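Local coordinates for protein PUF4 (Saccharomyces cerevisiae, PDB 3BWT) that binds messenger RNA through a crescent of Pumilio repeats, the single-stranded RNA-binding domain that makes up this chain, at residues L79-S84 against T109-Q114. Sequence-based numbering, arbitrary orientation.
Sequences LTKISS and TDEEAQ
Lys81 reaches across from helix 73-83 to Glu111 in the first turn of helix 110-120, and the two form a long salt bridge of 3.9 Å between Lys81 NZ and Glu111 OE2. The lysine starts with CG anti to its carbonyl carbon (chi1 -73°) and then runs fully extended, while the glutamate, also extended beyond CG, crosses it at about a right angle. Long, flexible charged chains suit this exposed margin, where they can bridge the gap between the two segments, though the pair is long and so probably weak; Ile77 and Ile115 add apolar packing beside it.

Deeper in, Thr80 points toward the other helix, its CA lying 7.3 Å from the CA of Glu112. Thr80 OG1 stops 4.4 Å from Glu112 OE2, too far for a bond; the hydroxyl is instead hydrogen-bonded to Arg76 O, one turn back, which lets a polar residue be buried here. OE2 pairs with Arg76 in a salt bridge, so the carboxylate links the two helices through that arginine.

The other oxygen of Glu112 turns back to the N-cap just before its helix. Glu112 OE1 accepts from Thr109 N at 2.8 Å, met nearly along its C-O axis, and its anti lone pair takes the Thr109 hydroxyl, OG1, also at 2.8 Å. Lys108 N is a further donor. In return Glu112 N bonds to Thr109 OG1 at 3.0 Å (N-H...O angle 149°). These reciprocal bonds form a capping box: threonine supplies a short N-cap acceptor, and glutamate is long enough to fold back to the cap. The carboxylate thus takes part both in the cap and, through Arg76, in the link to the preceding repeat, an arrangement within the stacked helical repeats of the Pumilio homology domain, here repeats 2 and 3.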
# COMPACT_ATOMS: atom_id res chain seq x y z
N LEU A 79 17.06 -11.28 20.93
CA LEU A 79 15.95 -11.84 20.17
C LEU A 79 16.11 -11.50 18.69
O LEU A 79 15.84 -12.33 17.82
CB LEU A 79 14.60 -11.33 20.69
CG LEU A 79 14.25 -11.77 22.11
CD1 LEU A 79 12.79 -11.48 22.45
CD2 LEU A 79 14.57 -13.25 22.30
N THR A 80 16.58 -10.29 18.41
CA THR A 80 16.80 -9.87 17.03
C THR A 80 17.91 -10.70 16.40
O THR A 80 17.78 -11.15 15.27
CB THR A 80 17.17 -8.35 16.88
OG1 THR A 80 16.19 -7.53 17.53
CG2 THR A 80 17.25 -7.97 15.41
N LYS A 81 19.00 -10.91 17.14
CA LYS A 81 20.14 -11.64 16.58
C LYS A 81 19.81 -13.10 16.27
O LYS A 81 20.26 -13.64 15.27
CB LYS A 81 21.37 -11.54 17.48
CG LYS A 81 22.05 -10.16 17.45
CD LYS A 81 23.28 -10.10 18.36
CE LYS A 81 23.97 -8.74 18.29
NZ LYS A 81 25.25 -8.71 19.06
N ILE A 82 19.01 -13.72 17.13
CA ILE A 82 18.66 -15.12 16.97
C ILE A 82 17.70 -15.31 15.81
O ILE A 82 17.83 -16.27 15.03
CB ILE A 82 18.00 -15.67 18.27
CG1 ILE A 82 19.06 -15.85 19.37
CG2 ILE A 82 17.26 -16.97 18.00
CD1 ILE A 82 18.50 -16.35 20.69
N SER A 83 16.74 -14.40 15.69
CA SER A 83 15.72 -14.53 14.65
C SER A 83 16.18 -14.05 13.28
O SER A 83 15.70 -14.54 12.26
CB SER A 83 14.42 -13.84 15.06
OG SER A 83 14.65 -12.48 15.37
N SER A 84 17.14 -13.13 13.25
CA SER A 84 17.51 -12.43 12.01
C SER A 84 17.87 -13.33 10.82
O SER A 84 17.54 -12.99 9.69
CB SER A 84 18.62 -11.40 12.25
OG SER A 84 19.80 -12.01 12.73
N THR A 109 17.68 1.11 19.00
CA THR A 109 19.08 1.36 18.62
C THR A 109 19.31 1.32 17.12
O THR A 109 18.44 0.89 16.36
CB THR A 109 20.06 0.34 19.27
OG1 THR A 109 19.90 -0.95 18.66
CG2 THR A 109 19.84 0.22 20.77
N ASP A 110 20.49 1.74 16.69
CA ASP A 110 20.81 1.74 15.27
C ASP A 110 21.53 0.45 14.90
O ASP A 110 21.56 0.05 13.74
CB ASP A 110 21.66 2.96 14.91
CG ASP A 110 20.86 4.24 14.94
OD1 ASP A 110 19.61 4.16 14.99
OD2 ASP A 110 21.48 5.33 14.87
N GLU A 111 22.11 -0.19 15.90
CA GLU A 111 22.68 -1.52 15.72
C GLU A 111 21.57 -2.50 15.38
O GLU A 111 21.74 -3.41 14.56
CB GLU A 111 23.42 -1.95 16.99
CG GLU A 111 23.30 -3.43 17.31
CD GLU A 111 24.02 -3.79 18.59
OE1 GLU A 111 24.01 -2.96 19.54
OE2 GLU A 111 24.61 -4.90 18.65
N GLU A 112 20.43 -2.31 16.03
CA GLU A 112 19.24 -3.11 15.80
C GLU A 112 18.72 -2.92 14.39
O GLU A 112 18.20 -3.85 13.78
CB GLU A 112 18.14 -2.71 16.78
CG GLU A 112 18.16 -3.44 18.10
CD GLU A 112 17.17 -2.84 19.09
OE1 GLU A 112 17.33 -1.66 19.47
OE2 GLU A 112 16.24 -3.56 19.49
N ALA A 113 18.83 -1.69 13.89
CA ALA A 113 18.33 -1.37 12.56
C ALA A 113 19.25 -1.93 11.50
O ALA A 113 18.80 -2.40 10.46
CB ALA A 113 18.17 0.12 12.38
N GLN A 114 20.55 -1.88 11.77
CA GLN A 114 21.51 -2.42 10.83
C GLN A 114 21.36 -3.93 10.71
O GLN A 114 21.44 -4.47 9.61
CB GLN A 114 22.94 -2.04 11.21
CG GLN A 114 23.33 -0.67 10.69
CD GLN A 114 22.80 -0.43 9.29
OE1 GLN A 114 22.10 0.56 9.04
NE2 GLN A 114 23.12 -1.34 8.36